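Side-chain contacts in TRAP dicarboxylate transporter-DctP subunit (Rhodobacter sphaeroides, PDB 4PE3), which probably binds a small organic acid in the periplasm and delivers it to the membrane part of a TRAP transporter: residues M325-K328 with V329-L333; I311-G314 with E315-V319. All blocks are in the same frame, centred on the assembly; numbering follows the deposited sequence.

Contact 1 of 2, residues M325-K328 with V329-L333; sequences MAQK and VYDTL
Helix 324-339 carries two i to i+4 bonds made by side chains, one from Q327 to the carboxylate of D331 and one from the T332 hydroxyl back to the carbonyl of K328. The amide nitrogen of Q327 donates to the carboxylate of D331, NE2 to OD1 at 2.8 Å, along a bent path (N-H...O 143°). The oxygen lies in the plane of the Q327 amide, but the nitrogen stands above the carboxylate plane, the two flat groups being turned 47° apart. Q327 reaches its partner by folding back at chi2 (71°), which also brings NE2 to 3.6 Å from CD1 of Y330, obliquely to the ring. D331 OD1 meets the edge of that same ring, in its plane.

The backbone keeps regular alpha-helical bonding, V329 N to M325 O and Y330 N to A326 O. At K328 the pattern gains a bond: its carbonyl O takes T332 N at 3.0 Å and T332 OG1 at 2.9 Å, from opposite faces of the carbonyl plane. The threonine hydroxyl is set for this by its first torsion, which puts OG1 beside its own backbone N. On another flank, CG2 of V329 lies 3.3 Å from O of M325, a selenomethionine, and both side chains pack on A105 of helix 104-110. The ammonium group of K328 instead pairs with E137 of helix 131-139.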
loop_
_atom_site.group_PDB
_atom_site.type_symbol
_atom_site.label_atom_id
_atom_site.label_comp_id
_atom_site.label_asym_id
_atom_site.label_seq_id
_atom_site.Cartn_x
_atom_site.Cartn_y
_atom_site.Cartn_z
HETATM N N MSE A 325 12.739 4.171 15.523
HETATM C CA MSE A 325 12.152 3.136 14.689
HETATM C C MSE A 325 12.090 3.552 13.217
HETATM O O MSE A 325 12.215 2.715 12.321
HETATM C CB MSE A 325 10.752 2.762 15.180
HETATM C CG MSE A 325 10.720 1.816 16.350
HETATM SE SE MSE A 325 11.810 0.235 16.046
HETATM C CE MSE A 325 10.879 -0.587 14.621
ATOM N N ALA A 326 11.902 4.838 12.950
ATOM C CA ALA A 326 11.887 5.280 11.558
ATOM C C ALA A 326 13.256 5.073 10.921
ATOM O O ALA A 326 13.354 4.645 9.768
ATOM C CB ALA A 326 11.452 6.737 11.447
ATOM N N GLN A 327 14.317 5.333 11.678
ATOM C CA GLN A 327 15.654 5.095 11.173
ATOM C C GLN A 327 15.887 3.606 10.904
ATOM O O GLN A 327 16.503 3.233 9.899
ATOM C CB GLN A 327 16.693 5.607 12.165
ATOM C CG GLN A 327 18.114 5.400 11.700
ATOM C CD GLN A 327 18.494 6.301 10.553
ATOM O OE1 GLN A 327 18.315 7.521 10.614
ATOM N NE2 GLN A 327 19.010 5.706 9.483
ATOM N N LYS A 328 15.356 2.753 11.773
ATOM C CA LYS A 328 15.477 1.319 11.570
ATOM C C LYS A 328 14.707 0.856 10.324
ATOM O O LYS A 328 15.187 0.014 9.579
ATOM C CB LYS A 328 14.975 0.574 12.797
ATOM C CG LYS A 328 15.349 -0.893 12.819
ATOM C CD LYS A 328 15.323 -1.438 14.245
ATOM C CE LYS A 328 15.815 -2.871 14.323
ATOM N NZ LYS A 328 15.136 -3.633 15.405
ATOM N N VAL A 329 13.494 1.371 10.128
ATOM C CA VAL A 329 12.756 1.094 8.890
ATOM C C VAL A 329 13.584 1.546 7.674
ATOM O O VAL A 329 13.789 0.784 6.721
ATOM C CB VAL A 329 11.378 1.777 8.890
ATOM C CG1 VAL A 329 10.755 1.693 7.490
ATOM C CG2 VAL A 329 10.457 1.154 9.956
ATOM N N TYR A 330 14.065 2.784 7.710
ATOM C CA TYR A 330 14.893 3.322 6.625
ATOM C C TYR A 330 16.099 2.439 6.347
ATOM O O TYR A 330 16.364 2.102 5.202
ATOM C CB TYR A 330 15.345 4.736 6.960
ATOM C CG TYR A 330 16.335 5.303 5.977
ATOM C CD1 TYR A 330 17.703 5.106 6.147
ATOM C CD2 TYR A 330 15.924 6.040 4.873
ATOM C CE1 TYR A 330 18.639 5.632 5.239
ATOM C CE2 TYR A 330 16.841 6.563 3.969
ATOM C CZ TYR A 330 18.190 6.355 4.158
ATOM O OH TYR A 330 19.066 6.903 3.268
ATOM N N ASP A 331 16.815 2.038 7.393
ATOM C CA ASP A 331 18.039 1.251 7.192
ATOM C C ASP A 331 17.712 -0.087 6.553
ATOM O O ASP A 331 18.390 -0.533 5.626
ATOM C CB ASP A 331 18.766 0.990 8.506
ATOM C CG ASP A 331 19.411 2.230 9.080
ATOM O OD1 ASP A 331 19.576 3.216 8.345
ATOM O OD2 ASP A 331 19.744 2.211 10.279
ATOM N N THR A 332 16.645 -0.709 7.038
ATOM C CA THR A 332 16.262 -2.025 6.560
ATOM C C THR A 332 15.791 -1.977 5.114
ATOM O O THR A 332 16.154 -2.839 4.310
ATOM C CB THR A 332 15.196 -2.618 7.497
ATOM O OG1 THR A 332 15.740 -2.703 8.818
ATOM C CG2 THR A 332 14.760 -4.010 7.058
ATOM N N LEU A 333 15.000 -0.951 4.791
ATOM C CA LEU A 333 14.486 -0.747 3.441
ATOM C C LEU A 333 15.602 -0.467 2.453
ATOM O O LEU A 333 15.667 -1.077 1.403
ATOM C CB LEU A 333 13.501 0.416 3.462
ATOM C CG LEU A 333 12.960 0.804 2.083
ATOM C CD1 LEU A 333 12.150 -0.333 1.469
ATOM C CD2 LEU A 333 12.093 2.046 2.197
#

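Contact 2 of 2, residues I311-G314 with E315-V319; sequences IARG and EWEKV
R313 and E317, one helical turn apart, form a salt bridge in which NH1 donates to OE1 at 2.9 Å, nearly straight at 165°. The carboxylate oxygen lies in the guanidinium plane, yet NH1 comes to it from well above the carboxylate plane, and the two flat groups stand 82° apart. A water bridges the same pair, accepting from R313 NH2 at 3.1 Å and donating to E317 OE1 at 2.6 Å. The arginine gets there with bends at chi2 and chi3, whereas the glutamate runs extended.

Against the flank of the same turn lies the indole of W316. One face receives O of A312 and CA of R313, both toward the rim; the arginine CA makes an off-centre CH-pi contact, 4.0 Å from the centroid of the six-membered ring. CB of A312 packs 3.9 Å from CE2 of W316. Here helix 302-320 keeps its i to i+4 bonds from W316 N to A312 O and from E317 N to R313 O, but the one from K318 N to G314 O is weak and long at 3.5 Å. Within 315-319, K318 NZ meets E315 OE2 at 2.8 Å on its syn side, a salt bridge of i to i+3 spacing. Farther out, W316 NE1 bonds to the carbonyl of V113.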
loop_
_atom_site.group_PDB
_atom_site.type_symbol
_atom_site.label_atom_id
_atom_site.label_comp_id
_atom_site.label_asym_id
_atom_site.label_seq_id
_atom_site.Cartn_x
_atom_site.Cartn_y
_atom_site.Cartn_z
ATOM N N ILE A 311 15.774 9.781 -5.566
ATOM C CA ILE A 311 15.220 11.062 -5.171
ATOM C C ILE A 311 14.385 10.874 -3.903
ATOM O O ILE A 311 14.486 11.641 -2.959
ATOM C CB ILE A 311 14.368 11.667 -6.295
ATOM C CG1 ILE A 311 15.291 12.197 -7.384
ATOM C CG2 ILE A 311 13.518 12.797 -5.776
ATOM C CD1 ILE A 311 14.934 11.738 -8.750
ATOM N N ALA A 312 13.554 9.843 -3.900
ATOM C CA ALA A 312 12.659 9.589 -2.782
ATOM C C ALA A 312 13.444 9.316 -1.498
ATOM O O ALA A 312 13.037 9.732 -0.404
ATOM C CB ALA A 312 11.755 8.428 -3.122
ATOM N N ARG A 313 14.575 8.643 -1.643
ATOM C CA ARG A 313 15.400 8.264 -0.493
ATOM C C ARG A 313 15.796 9.481 0.333
ATOM O O ARG A 313 15.859 9.418 1.552
ATOM C CB ARG A 313 16.647 7.512 -0.950
ATOM C CG ARG A 313 17.535 6.984 0.205
ATOM C CD ARG A 313 19.011 7.021 -0.172
ATOM N NE ARG A 313 19.430 8.362 -0.563
ATOM C CZ ARG A 313 19.644 9.370 0.280
ATOM N NH1 ARG A 313 19.491 9.194 1.578
ATOM N NH2 ARG A 313 20.008 10.561 -0.188
ATOM N N GLY A 314 16.098 10.592 -0.329
ATOM C CA GLY A 314 16.413 11.810 0.393
ATOM C C GLY A 314 15.278 12.237 1.314
ATOM O O GLY A 314 15.497 12.763 2.404
ATOM N N GLU A 315 14.048 11.996 0.884
ATOM C CA GLU A 315 12.888 12.289 1.718
ATOM C C GLU A 315 12.674 11.215 2.780
ATOM O O GLU A 315 12.314 11.546 3.904
ATOM C CB GLU A 315 11.628 12.523 0.878
ATOM C CG GLU A 315 11.755 13.764 0.006
ATOM C CD GLU A 315 11.971 15.035 0.810
ATOM O OE1 GLU A 315 11.173 15.290 1.747
ATOM O OE2 GLU A 315 12.905 15.800 0.481
ATOM N N TRP A 316 12.888 9.944 2.441
ATOM C CA TRP A 316 12.816 8.896 3.473
ATOM C C TRP A 316 13.794 9.209 4.607
ATOM O O TRP A 316 13.471 8.978 5.776
ATOM C CB TRP A 316 13.143 7.504 2.926
ATOM C CG TRP A 316 12.369 7.025 1.735
ATOM C CD1 TRP A 316 11.157 7.474 1.259
ATOM C CD2 TRP A 316 12.802 6.010 0.829
ATOM N NE1 TRP A 316 10.817 6.776 0.141
ATOM C CE2 TRP A 316 11.810 5.880 -0.160
ATOM C CE3 TRP A 316 13.940 5.199 0.756
ATOM C CZ2 TRP A 316 11.924 4.976 -1.211
ATOM C CZ3 TRP A 316 14.058 4.312 -0.283
ATOM C CH2 TRP A 316 13.049 4.203 -1.261
ATOM N N GLU A 317 14.980 9.715 4.264
ATOM C CA GLU A 317 16.020 9.955 5.259
ATOM C C GLU A 317 15.599 11.050 6.224
ATOM O O GLU A 317 15.942 11.006 7.396
ATOM C CB GLU A 317 17.349 10.324 4.588
ATOM C CG GLU A 317 18.469 10.611 5.596
ATOM C CD GLU A 317 19.845 10.677 4.960
ATOM O OE1 GLU A 317 19.941 11.047 3.773
ATOM O OE2 GLU A 317 20.827 10.360 5.663
ATOM N N LYS A 318 14.848 12.035 5.747
ATOM C CA LYS A 318 14.343 13.068 6.648
ATOM C C LYS A 318 13.385 12.457 7.648
ATOM O O LYS A 318 13.388 12.811 8.826
ATOM C CB LYS A 318 13.643 14.182 5.874
ATOM C CG LYS A 318 14.599 14.960 5.008
ATOM C CD LYS A 318 13.874 15.941 4.108
ATOM C CE LYS A 318 14.827 16.615 3.143
ATOM N NZ LYS A 318 14.097 17.607 2.312
ATOM N N VAL A 319 12.560 11.529 7.186
ATOM C CA VAL A 319 11.616 10.879 8.074
ATOM C C VAL A 319 12.383 9.988 9.052
ATOM O O VAL A 319 12.014 9.897 10.219
ATOM C CB VAL A 319 10.582 10.062 7.283
ATOM C CG1 VAL A 319 9.655 9.303 8.236
ATOM C CG2 VAL A 319 9.782 10.983 6.353
HETATM O O HOH W 1 19.972 12.909 1.892
#

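How the contacts relate
Contact 2 comes first along the chain, on helix 302-320; contact 1 follows on helix 324-339, the next helix, with a short connection between. Their centres are 11 Å apart, on the same side of the chain's centre, and they touch directly. Y330 of contact 1 crosses to contact 2: its OH is 2.9 Å from NH1 of R313, a probable hydrogen bond, and its CD2 packs 3.7 Å from CB of W316. CB of A326 lies 3.4 Å from O of V319. L108 of helix 104-110 touches both V329 and W316, so the two consecutive helices share a packing partner in this open, solute-free form of the solute-binding protein.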